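Local coordinates for aspartokinase (Synechocystis, PDB 3L76), which probably phosphorylates the beta-carboxyl group of L-aspartate with ATP, opening the route to threonine and lysine, and binds both amino acids in its ACT domains, at residues 91-96 and 127-132; 197-202 and 240-245; 259-264 and 414-419. One frame throughout, in Å; residues are numbered along the deposited sequence.

Contact 1: residues 91-96 and 127-132; sequences PAISLT and EGKVVV
Lys129 runs alongside the start of strand 92-96. Its CB rests 3.8 Å from Pro91 O. With CG set anti to the carbonyl carbon (chi1 -61°), the chain then passes the proline ring, CG being 4.1 Å from Pro91 CB. Farther out, the bend at chi4 turns the amino group back, leaving Lys129 NZ 3.5 Å from Ala92 O. Beneath this side chain the two backbones lock in parallel register. Val130 N donates to Pro91 O, Ile93 N makes a weak bond to Val130 O, and Val132 N reaches Ile93 O at 2.9 Å. Leu95 N closes the ladder on Val132 O. This pairing belongs to the central sheet of the amino acid kinase fold, an alpha/beta/alpha sandwich with helices on both sides. On the face of Ile93 and Val131 the two side chains lie side by side, Ile93 CG2 being 3.9 Å from Val131 CB. Leu95 crosses the same valine at a slant, its CD1 4.0 Å from Val131 CG2, and Leu125 of helix 121-125 covers Ile93 and Leu95. The face of Ala92, Val130 and Val132 packs against helix 63-87 through Leu85 and Ile78. Ser94 also lies on that face; its OG bonds to Ile78 O and Ser82 OG and, across the subunit boundary, to Glu65 of the second subunit.

Contact 2: residues 197-202 and 240-245; sequences ITCDEM and TKVVAP
Ile197 lays its CG2 branch beside Val242, the two side chains pointing the same way with Ile197 CG2 3.8 Å from Val242 CG2. The same methyl lies 4.1 Å from Thr240 CG2, so one branch of the isoleucine spans two residues of the facing strand. Its longer arm, with CG1 anti to the backbone N (chi1 -172°), leads away from that strand. The backbones pair in parallel: Ile197 N donates to Lys241 O at 2.9 Å, and Val243 N returns a bond to Ile197 O. Within the sheet of the amino acid kinase fold, strand 240-243 is held on one side by 196-198 and on the other by antiparallel strand 228-232. Strand 196-198 gives way directly to helix 199-204, where Thr198 is the N-cap and forms a capping box with Glu201, although the places of Thr198 OG1 and Glu201 OE2 are both less than sure. Despite being helical, Cys199 continues the strand ladder, its N bonding to Val243 O at 3.0 Å. Cys199 SG touches both Val242 CG1 and Ala244 CB, each 3.9 Å away, and Val218 of helix 215-224 packs against both Cys199 and Val242.

Contact 3: residues 259-264 and 414-419; sequences KAVDGV and NAFGVT
Val261 and Phe416 cross at about a right angle, with Val261 CG2 meeting the ring obliquely, 3.4 Å from Phe416 CD2 and 3.5 Å from Phe416 CE2. Phe416 CG stands anti to its carbonyl carbon (chi1 -69°), which brings the ring up to Val261. Val261 CG1 lies against the foot of the phenylalanine side chain, 4.0 Å from Phe416 CB. Val418 fills the neighbouring position: its CG1 lies 3.4 Å from Val261 O, and its CG2 turns to Val264 CG2, 3.5 Å away. No direct hydrogen bond joins the segments, but one water donates to Val261 O at 2.9 Å and to Phe416 O at 2.7 Å, bridging the two carbonyls. Farther out, Ile360 of strand 348-361 touches both Val261 and the phenylalanine, while Lys374 makes a cation-pi contact with the ring. Cutting Phe416 back to an alanine would probably open a gap beside Val261 and Ile360 and leave Lys374 without its aromatic partner. Ile371, which also lines a lysine pocket, packs on Val261, whose side chain is about 9 Å from a bound lysine. Two backbone features flank these contacts: Asp262 and Gly263 both face Ala361 in a classic beta bulge, and Gly417, with positive phi, ends helix 405-415 in a Schellman motif, where the chain leaves the last helix of an ACT domain.

From the N terminus the three contacts follow in series; none nests in or crosses another. Contact 1 closes a loop of 30 residues, with strands 101-104 and 115-118 and helix 121-125 inside it. Contact 2, its centre about 30 Å from that of contact 1, closes 37 residues holding helix 215-224 and strand 228-232, and ties another part of the same kinase sheet together. Contact 3 spans by far the longest loop, 149 residues, and joins the chain entering the ACT region to the end of a helix well inside it. Contacts 2 and 3 come within about 8 Å at their nearest atoms, and Arg222 links them, forming salt bridges with both Asp200 and Asp262.

Contact 1: residues 91-96 and 127-132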
ATOM      1  N   PRO A  91      10.306 -14.625 -17.440  1.00 78.23           N
ATOM      2  CA  PRO A  91      10.024 -13.205 -17.667  1.00 81.72           C
ATOM      3  C   PRO A  91       8.615 -12.854 -17.190  1.00 80.84           C
ATOM      4  O   PRO A  91       7.637 -13.437 -17.650  1.00 82.32           O
ATOM      5  CB  PRO A  91      10.134 -13.064 -19.186  1.00 77.54           C
ATOM      6  CG  PRO A  91      11.084 -14.149 -19.588  1.00 77.55           C
ATOM      7  CD  PRO A  91      10.818 -15.294 -18.649  1.00 80.13           C
ATOM      8  N   ALA A  92       8.526 -11.914 -16.259  1.00 71.21           N
ATOM      9  CA  ALA A  92       7.256 -11.499 -15.704  1.00 66.89           C
ATOM     10  C   ALA A  92       7.232  -9.989 -15.577  1.00 70.10           C
ATOM     11  O   ALA A  92       8.192  -9.319 -15.956  1.00 73.00           O
ATOM     12  CB  ALA A  92       7.047 -12.146 -14.350  1.00 72.76           C
ATOM     13  N   ILE A  93       6.137  -9.456 -15.042  1.00 64.88           N
ATOM     14  CA  ILE A  93       6.014  -8.019 -14.818  1.00 58.97           C
ATOM     15  C   ILE A  93       4.745  -7.691 -14.045  1.00 75.28           C
ATOM     16  O   ILE A  93       3.681  -8.241 -14.322  1.00 81.69           O
ATOM     17  CB  ILE A  93       6.004  -7.228 -16.142  1.00 65.03           C
ATOM     18  CG1 ILE A  93       6.071  -5.721 -15.870  1.00 47.43           C
ATOM     19  CG2 ILE A  93       4.772  -7.599 -16.998  1.00 70.78           C
ATOM     20  CD1 ILE A  93       6.017  -4.869 -17.140  1.00 61.78           C
ATOM     21  N   SER A  94       4.858  -6.782 -13.086  1.00 69.91           N
ATOM     22  CA  SER A  94       3.712  -6.384 -12.279  1.00 63.33           C
ATOM     23  C   SER A  94       3.056  -5.117 -12.799  1.00 77.23           C
ATOM     24  O   SER A  94       3.689  -4.068 -12.853  1.00 69.56           O
ATOM     25  CB  SER A  94       4.121  -6.185 -10.824  1.00 55.69           C
ATOM     26  OG  SER A  94       4.762  -7.344 -10.328  1.00 92.34           O
ATOM     27  N   LEU A  95       1.783  -5.224 -13.178  1.00 78.30           N
ATOM     28  CA  LEU A  95       0.988  -4.064 -13.572  1.00 63.78           C
ATOM     29  C   LEU A  95      -0.010  -3.674 -12.468  1.00 66.92           C
ATOM     30  O   LEU A  95      -0.466  -4.519 -11.695  1.00 52.99           O
ATOM     31  CB  LEU A  95       0.262  -4.318 -14.891  1.00 50.55           C
ATOM     32  CG  LEU A  95       1.130  -4.397 -16.139  1.00 65.47           C
ATOM     33  CD1 LEU A  95       0.248  -4.437 -17.379  1.00 59.50           C
ATOM     34  CD2 LEU A  95       2.091  -3.213 -16.186  1.00 53.93           C
ATOM     35  N   THR A  96      -0.346  -2.387 -12.415  1.00 66.09           N
ATOM     36  CA  THR A  96      -1.127  -1.825 -11.320  1.00 79.92           C
ATOM     37  C   THR A  96      -2.020  -0.694 -11.828  1.00 76.84           C
ATOM     38  O   THR A  96      -1.740  -0.089 -12.868  1.00 51.52           O
ATOM     39  CB  THR A  96      -0.193  -1.273 -10.212  1.00 62.22           C
ATOM     40  OG1 THR A  96      -0.441  -1.942  -8.972  1.00 54.43           O
ATOM     41  CG2 THR A  96      -0.383   0.225 -10.033  1.00 60.77           C
ATOM     42  N   GLU A 127       4.278  -9.989 -24.841  1.00101.36           N
ATOM     43  CA  GLU A 127       5.359 -10.563 -25.644  1.00 96.35           C
ATOM     44  C   GLU A 127       6.577 -10.951 -24.816  1.00 95.78           C
ATOM     45  O   GLU A 127       7.497 -10.152 -24.612  1.00 55.29           O
ATOM     46  CB  GLU A 127       5.741  -9.639 -26.795  1.00 67.38           C
ATOM     47  CG  GLU A 127       4.802  -9.761 -27.995  1.00 86.68           C
ATOM     48  CD  GLU A 127       3.334  -9.623 -27.617  1.00 89.36           C
ATOM     49  OE1 GLU A 127       2.815 -10.519 -26.917  1.00 93.69           O
ATOM     50  OE2 GLU A 127       2.695  -8.628 -28.028  1.00 83.54           O
ATOM     51  N   GLY A 128       6.549 -12.196 -24.347  1.00104.41           N
ATOM     52  CA  GLY A 128       7.592 -12.755 -23.513  1.00109.02           C
ATOM     53  C   GLY A 128       7.137 -12.965 -22.079  1.00 94.41           C
ATOM     54  O   GLY A 128       7.330 -14.037 -21.497  1.00 66.10           O
ATOM     55  N   LYS A 129       6.513 -11.935 -21.516  1.00 76.78           N
ATOM     56  CA  LYS A 129       6.291 -11.854 -20.074  1.00 76.73           C
ATOM     57  C   LYS A 129       4.944 -12.413 -19.596  1.00 79.71           C
ATOM     58  O   LYS A 129       3.926 -12.302 -20.285  1.00 60.94           O
ATOM     59  CB  LYS A 129       6.429 -10.396 -19.628  1.00 77.28           C
ATOM     60  CG  LYS A 129       7.805  -9.796 -19.888  1.00103.30           C
ATOM     61  CD  LYS A 129       7.724  -8.295 -20.137  1.00104.37           C
ATOM     62  CE  LYS A 129       9.094  -7.645 -20.067  1.00 76.10           C
ATOM     63  NZ  LYS A 129       9.550  -7.515 -18.657  1.00 76.48           N
ATOM     64  N   VAL A 130       4.933 -13.025 -18.414  1.00 67.57           N
ATOM     65  CA  VAL A 130       3.656 -13.251 -17.764  1.00 67.18           C
ATOM     66  C   VAL A 130       3.298 -11.972 -17.043  1.00 80.43           C
ATOM     67  O   VAL A 130       4.088 -11.452 -16.255  1.00 84.00           O
ATOM     68  CB  VAL A 130       3.585 -14.492 -16.812  1.00 69.27           C
ATOM     69  CG1 VAL A 130       4.700 -15.489 -17.020  1.00 70.38           C
ATOM     70  CG2 VAL A 130       3.251 -14.137 -15.362  1.00 69.72           C
ATOM     71  N   VAL A 131       2.130 -11.424 -17.353  1.00 77.94           N
ATOM     72  CA  VAL A 131       1.736 -10.215 -16.665  1.00 63.49           C
ATOM     73  C   VAL A 131       0.906 -10.499 -15.430  1.00 68.06           C
ATOM     74  O   VAL A 131      -0.126 -11.159 -15.472  1.00 81.53           O
ATOM     75  CB  VAL A 131       1.191  -9.077 -17.586  1.00 47.57           C
ATOM     76  CG1 VAL A 131       1.189  -9.430 -19.072  1.00 48.24           C
ATOM     77  CG2 VAL A 131      -0.036  -8.387 -17.036  1.00 54.14           C
ATOM     78  N   VAL A 132       1.429 -10.025 -14.314  1.00 64.17           N
ATOM     79  CA  VAL A 132       0.838 -10.247 -13.020  1.00 56.75           C
ATOM     80  C   VAL A 132       0.237  -8.925 -12.607  1.00 70.70           C
ATOM     81  O   VAL A 132       0.939  -7.912 -12.565  1.00 54.28           O
ATOM     82  CB  VAL A 132       1.908 -10.654 -12.029  1.00 52.85           C
ATOM     83  CG1 VAL A 132       1.331 -10.777 -10.627  1.00 44.69           C
ATOM     84  CG2 VAL A 132       2.573 -11.949 -12.494  1.00 47.66           C
TER

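Contact 2: residues 197-202 and 240-245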
ATOM      1  N   ILE A 197     -20.001 -28.335 -13.735  1.00 61.10           N
ATOM      2  CA  ILE A 197     -21.210 -27.715 -13.219  1.00 43.07           C
ATOM      3  C   ILE A 197     -21.515 -26.504 -14.091  1.00 43.42           C
ATOM      4  O   ILE A 197     -20.592 -25.850 -14.579  1.00 57.27           O
ATOM      5  CB  ILE A 197     -21.068 -27.293 -11.744  1.00 28.64           C
ATOM      6  CG1 ILE A 197     -22.430 -26.833 -11.198  1.00 42.27           C
ATOM      7  CG2 ILE A 197     -20.029 -26.184 -11.589  1.00 26.34           C
ATOM      8  CD1 ILE A 197     -22.424 -26.400  -9.740  1.00 41.64           C
ATOM      9  N   THR A 198     -22.797 -26.213 -14.316  1.00 33.18           N
ATOM     10  CA  THR A 198     -23.145 -25.039 -15.115  1.00 51.10           C
ATOM     11  C   THR A 198     -23.091 -23.765 -14.277  1.00 46.71           C
ATOM     12  O   THR A 198     -23.259 -23.800 -13.062  1.00 51.61           O
ATOM     13  CB  THR A 198     -24.539 -25.144 -15.803  1.00 44.13           C
ATOM     14  OG1 THR A 198     -25.585 -24.964 -14.843  1.00 40.82           O
ATOM     15  CG2 THR A 198     -24.711 -26.468 -16.514  1.00 26.15           C
ATOM     16  N   CYS A 199     -22.831 -22.642 -14.934  1.00 34.38           N
ATOM     17  CA  CYS A 199     -22.871 -21.358 -14.265  1.00 34.25           C
ATOM     18  C   CYS A 199     -24.169 -21.244 -13.483  1.00 41.63           C
ATOM     19  O   CYS A 199     -24.163 -20.944 -12.285  1.00 51.14           O
ATOM     20  CB  CYS A 199     -22.767 -20.214 -15.281  1.00 40.49           C
ATOM     21  SG  CYS A 199     -21.137 -20.095 -16.082  1.00 41.50           S
ATOM     22  N   ASP A 200     -25.283 -21.496 -14.160  1.00 42.50           N
ATOM     23  CA  ASP A 200     -26.581 -21.328 -13.535  1.00 42.24           C
ATOM     24  C   ASP A 200     -26.732 -22.234 -12.316  1.00 54.80           C
ATOM     25  O   ASP A 200     -27.244 -21.806 -11.279  1.00 24.76           O
ATOM     26  CB  ASP A 200     -27.704 -21.531 -14.549  1.00 30.15           C
ATOM     27  CG  ASP A 200     -27.900 -20.324 -15.437  1.00 44.91           C
ATOM     28  OD1 ASP A 200     -27.613 -19.205 -14.976  1.00 46.26           O
ATOM     29  OD2 ASP A 200     -28.349 -20.479 -16.586  1.00 50.69           O
ATOM     30  N   GLU A 201     -26.254 -23.469 -12.439  1.00 33.91           N
ATOM     31  CA  GLU A 201     -26.280 -24.406 -11.333  1.00 45.18           C
ATOM     32  C   GLU A 201     -25.410 -23.881 -10.220  1.00 38.69           C
ATOM     33  O   GLU A 201     -25.781 -23.946  -9.060  1.00 50.69           O
ATOM     34  CB  GLU A 201     -25.796 -25.793 -11.768  1.00 40.03           C
ATOM     35  CG  GLU A 201     -26.725 -26.500 -12.736  1.00 42.44           C
ATOM     36  CD  GLU A 201     -26.142 -27.784 -13.277  1.00 59.37           C
ATOM     37  OE1 GLU A 201     -26.917 -28.609 -13.795  1.00 55.55           O
ATOM     38  OE2 GLU A 201     -24.913 -27.965 -13.189  1.00 62.67           O
ATOM     39  N   MET A 202     -24.245 -23.355 -10.586  1.00 59.22           N
ATOM     40  CA  MET A 202     -23.283 -22.872  -9.608  1.00 38.96           C
ATOM     41  C   MET A 202     -23.884 -21.711  -8.844  1.00 50.92           C
ATOM     42  O   MET A 202     -23.674 -21.564  -7.641  1.00 34.70           O
ATOM     43  CB  MET A 202     -21.989 -22.449 -10.297  1.00 50.63           C
ATOM     44  CG  MET A 202     -20.848 -22.064  -9.346  1.00 37.65           C
ATOM     45  SD  MET A 202     -20.287 -23.422  -8.311  1.00 48.44           S
ATOM     46  CE  MET A 202     -20.819 -22.878  -6.687  1.00 57.42           C
ATOM     47  N   THR A 240     -12.811 -28.621 -10.919  1.00 56.33           N
ATOM     48  CA  THR A 240     -14.196 -28.532 -11.361  1.00 47.92           C
ATOM     49  C   THR A 240     -14.398 -27.455 -12.430  1.00 55.25           C
ATOM     50  O   THR A 240     -14.126 -26.274 -12.213  1.00 69.30           O
ATOM     51  CB  THR A 240     -15.150 -28.259 -10.179  1.00 55.33           C
ATOM     52  OG1 THR A 240     -15.016 -29.296  -9.196  1.00 64.23           O
ATOM     53  CG2 THR A 240     -16.586 -28.199 -10.663  1.00 42.05           C
ATOM     54  N   LYS A 241     -14.881 -27.883 -13.586  1.00 42.66           N
ATOM     55  CA  LYS A 241     -15.114 -27.005 -14.718  1.00 52.09           C
ATOM     56  C   LYS A 241     -16.482 -26.325 -14.614  1.00 60.57           C
ATOM     57  O   LYS A 241     -17.511 -26.983 -14.513  1.00 70.93           O
ATOM     58  CB  LYS A 241     -15.013 -27.815 -16.010  1.00 61.16           C
ATOM     59  CG  LYS A 241     -15.113 -27.008 -17.283  1.00 84.61           C
ATOM     60  CD  LYS A 241     -14.918 -27.904 -18.499  1.00 89.06           C
ATOM     61  CE  LYS A 241     -13.734 -28.830 -18.296  1.00 84.19           C
ATOM     62  NZ  LYS A 241     -13.255 -29.392 -19.586  1.00 89.11           N
ATOM     63  N   VAL A 242     -16.484 -25.000 -14.623  1.00 60.51           N
ATOM     64  CA  VAL A 242     -17.728 -24.254 -14.588  1.00 44.74           C
ATOM     65  C   VAL A 242     -18.108 -23.811 -16.003  1.00 50.10           C
ATOM     66  O   VAL A 242     -17.480 -22.946 -16.601  1.00 50.84           O
ATOM     67  CB  VAL A 242     -17.655 -23.054 -13.626  1.00 45.72           C
ATOM     68  CG1 VAL A 242     -18.945 -22.252 -13.682  1.00 57.73           C
ATOM     69  CG2 VAL A 242     -17.397 -23.534 -12.214  1.00 31.36           C
ATOM     70  N   VAL A 243     -19.169 -24.414 -16.516  1.00 50.16           N
ATOM     71  CA  VAL A 243     -19.469 -24.416 -17.940  1.00 50.26           C
ATOM     72  C   VAL A 243     -20.530 -23.379 -18.324  1.00 58.38           C
ATOM     73  O   VAL A 243     -21.516 -23.186 -17.615  1.00 53.74           O
ATOM     74  CB  VAL A 243     -19.919 -25.835 -18.358  1.00 52.16           C
ATOM     75  CG1 VAL A 243     -20.410 -25.869 -19.790  1.00 56.03           C
ATOM     76  CG2 VAL A 243     -18.796 -26.814 -18.135  1.00 40.40           C
ATOM     77  N   ALA A 244     -20.323 -22.721 -19.455  1.00 70.19           N
ATOM     78  CA  ALA A 244     -21.188 -21.626 -19.873  1.00 78.37           C
ATOM     79  C   ALA A 244     -21.785 -21.894 -21.257  1.00 36.87           C
ATOM     80  O   ALA A 244     -21.321 -22.770 -21.971  1.00 51.75           O
ATOM     81  CB  ALA A 244     -20.382 -20.312 -19.869  1.00100.95           C
ATOM     82  N   PRO A 245     -22.801 -21.119 -21.657  1.00 79.26           N
ATOM     83  CA  PRO A 245     -23.231 -21.238 -23.051  1.00 81.05           C
ATOM     84  C   PRO A 245     -22.160 -20.620 -23.939  1.00 80.15           C
ATOM     85  O   PRO A 245     -21.546 -19.636 -23.537  1.00 79.75           O
ATOM     86  CB  PRO A 245     -24.487 -20.364 -23.112  1.00 90.15           C
ATOM     87  CG  PRO A 245     -24.760 -19.918 -21.701  1.00 95.03           C
ATOM     88  CD  PRO A 245     -23.474 -20.009 -20.967  1.00 93.26           C
TER

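Contact 3: residues 259-264 and 414-419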
ATOM      1  N   LYS A 259     -24.097  -4.512  -9.704  1.00 59.79           N
ATOM      2  CA  LYS A 259     -25.528  -4.572 -10.012  1.00 40.83           C
ATOM      3  C   LYS A 259     -26.201  -5.626  -9.141  1.00 38.87           C
ATOM      4  O   LYS A 259     -25.744  -6.764  -9.077  1.00 24.39           O
ATOM      5  CB  LYS A 259     -25.743  -4.923 -11.487  1.00 66.71           C
ATOM      6  CG  LYS A 259     -26.136  -3.751 -12.380  1.00 84.38           C
ATOM      7  CD  LYS A 259     -26.568  -4.244 -13.762  1.00 86.11           C
ATOM      8  CE  LYS A 259     -25.769  -5.477 -14.178  1.00 89.28           C
ATOM      9  NZ  LYS A 259     -26.123  -5.941 -15.552  1.00100.81           N
ATOM     10  N   ALA A 260     -27.285  -5.259  -8.464  1.00 32.84           N
ATOM     11  CA  ALA A 260     -28.032  -6.240  -7.680  1.00 38.86           C
ATOM     12  C   ALA A 260     -28.705  -7.221  -8.624  1.00 35.50           C
ATOM     13  O   ALA A 260     -28.745  -8.412  -8.370  1.00 39.11           O
ATOM     14  CB  ALA A 260     -29.063  -5.565  -6.815  1.00 45.31           C
ATOM     15  N   VAL A 261     -29.192  -6.703  -9.741  1.00 38.25           N
ATOM     16  CA  VAL A 261     -29.987  -7.481 -10.661  1.00 29.60           C
ATOM     17  C   VAL A 261     -29.352  -7.533 -12.040  1.00 20.60           C
ATOM     18  O   VAL A 261     -29.102  -6.510 -12.649  1.00 32.90           O
ATOM     19  CB  VAL A 261     -31.402  -6.882 -10.765  1.00 43.54           C
ATOM     20  CG1 VAL A 261     -32.128  -7.384 -12.028  1.00 27.65           C
ATOM     21  CG2 VAL A 261     -32.180  -7.168  -9.485  1.00 41.50           C
ATOM     22  N   ASP A 262     -29.106  -8.745 -12.516  1.00 32.85           N
ATOM     23  CA  ASP A 262     -28.582  -8.979 -13.848  1.00 14.29           C
ATOM     24  C   ASP A 262     -29.632  -8.951 -14.953  1.00 44.63           C
ATOM     25  O   ASP A 262     -29.332  -8.548 -16.072  1.00 35.72           O
ATOM     26  CB  ASP A 262     -27.898 -10.326 -13.902  1.00 34.53           C
ATOM     27  CG  ASP A 262     -27.087 -10.501 -15.164  1.00 44.12           C
ATOM     28  OD1 ASP A 262     -26.305  -9.588 -15.523  1.00 62.59           O
ATOM     29  OD2 ASP A 262     -27.220 -11.558 -15.787  1.00 49.09           O
ATOM     30  N   GLY A 263     -30.852  -9.399 -14.654  1.00 43.85           N
ATOM     31  CA  GLY A 263     -31.856  -9.514 -15.692  1.00 28.00           C
ATOM     32  C   GLY A 263     -33.297  -9.574 -15.248  1.00 44.03           C
ATOM     33  O   GLY A 263     -33.590  -9.864 -14.100  1.00 29.61           O
ATOM     34  N   VAL A 264     -34.198  -9.276 -16.178  1.00 43.77           N
ATOM     35  CA  VAL A 264     -35.636  -9.390 -15.961  1.00 25.97           C
ATOM     36  C   VAL A 264     -36.154 -10.519 -16.840  1.00 38.36           C
ATOM     37  O   VAL A 264     -35.711 -10.667 -17.987  1.00 43.45           O
ATOM     38  CB  VAL A 264     -36.425  -8.096 -16.360  1.00 28.76           C
ATOM     39  CG1 VAL A 264     -37.901  -8.367 -16.319  1.00 45.66           C
ATOM     40  CG2 VAL A 264     -36.130  -6.955 -15.435  1.00 35.38           C
ATOM     41  N   ASN A 414     -36.848  -0.750 -16.328  1.00 36.07           N
ATOM     42  CA  ASN A 414     -36.395   0.607 -15.956  1.00 26.88           C
ATOM     43  C   ASN A 414     -35.800   0.722 -14.567  1.00 41.06           C
ATOM     44  O   ASN A 414     -34.750   1.313 -14.390  1.00 53.64           O
ATOM     45  CB  ASN A 414     -37.547   1.609 -16.025  1.00 28.86           C
ATOM     46  CG  ASN A 414     -37.634   2.318 -17.356  1.00 49.79           C
ATOM     47  OD1 ASN A 414     -36.951   1.960 -18.314  1.00 47.10           O
ATOM     48  ND2 ASN A 414     -38.482   3.336 -17.422  1.00 88.11           N
ATOM     49  N   ALA A 415     -36.488   0.191 -13.569  1.00 43.37           N
ATOM     50  CA  ALA A 415     -36.034   0.354 -12.196  1.00 29.68           C
ATOM     51  C   ALA A 415     -34.696  -0.315 -11.926  1.00 28.86           C
ATOM     52  O   ALA A 415     -33.915   0.170 -11.131  1.00 42.48           O
ATOM     53  CB  ALA A 415     -37.067  -0.152 -11.209  1.00 25.00           C
ATOM     54  N   PHE A 416     -34.430  -1.433 -12.581  1.00 45.38           N
ATOM     55  CA  PHE A 416     -33.174  -2.134 -12.355  1.00 34.82           C
ATOM     56  C   PHE A 416     -32.155  -1.927 -13.488  1.00 27.15           C
ATOM     57  O   PHE A 416     -31.090  -2.541 -13.489  1.00 26.33           O
ATOM     58  CB  PHE A 416     -33.431  -3.623 -12.155  1.00 23.82           C
ATOM     59  CG  PHE A 416     -34.133  -3.950 -10.883  1.00 41.83           C
ATOM     60  CD1 PHE A 416     -35.508  -4.200 -10.864  1.00 32.39           C
ATOM     61  CD2 PHE A 416     -33.423  -4.024  -9.701  1.00 28.15           C
ATOM     62  CE1 PHE A 416     -36.149  -4.508  -9.677  1.00 29.99           C
ATOM     63  CE2 PHE A 416     -34.064  -4.325  -8.505  1.00 42.93           C
ATOM     64  CZ  PHE A 416     -35.428  -4.570  -8.492  1.00 37.02           C
ATOM     65  N   GLY A 417     -32.497  -1.084 -14.457  1.00 28.16           N
ATOM     66  CA  GLY A 417     -31.615  -0.801 -15.578  1.00 34.98           C
ATOM     67  C   GLY A 417     -31.112  -1.999 -16.364  1.00 35.30           C
ATOM     68  O   GLY A 417     -29.965  -2.007 -16.807  1.00 58.43           O
ATOM     69  N   VAL A 418     -31.967  -2.999 -16.564  1.00 50.03           N
ATOM     70  CA  VAL A 418     -31.592  -4.172 -17.357  1.00 42.40           C
ATOM     71  C   VAL A 418     -32.594  -4.442 -18.498  1.00 45.71           C
ATOM     72  O   VAL A 418     -33.650  -3.839 -18.561  1.00 42.42           O
ATOM     73  CB  VAL A 418     -31.466  -5.392 -16.462  1.00 55.71           C
ATOM     74  CG1 VAL A 418     -30.650  -5.030 -15.240  1.00 38.33           C
ATOM     75  CG2 VAL A 418     -32.843  -5.863 -16.046  1.00 43.37           C
ATOM     76  N   THR A 419     -32.290  -5.339 -19.415  1.00 77.46           N
ATOM     77  CA  THR A 419     -33.236  -5.564 -20.505  1.00 37.33           C
ATOM     78  C   THR A 419     -33.933  -6.915 -20.348  1.00 44.49           C
ATOM     79  O   THR A 419     -33.373  -7.845 -19.742  1.00 36.75           O
ATOM     80  CB  THR A 419     -32.535  -5.447 -21.866  1.00 42.63           C
ATOM     81  OG1 THR A 419     -32.765  -4.140 -22.396  1.00 51.33           O
ATOM     82  CG2 THR A 419     -33.079  -6.475 -22.852  1.00 93.07           C
TER
HETATM   83  O   HOH W   1     -29.737  -3.879 -11.507  1.00 26.74           O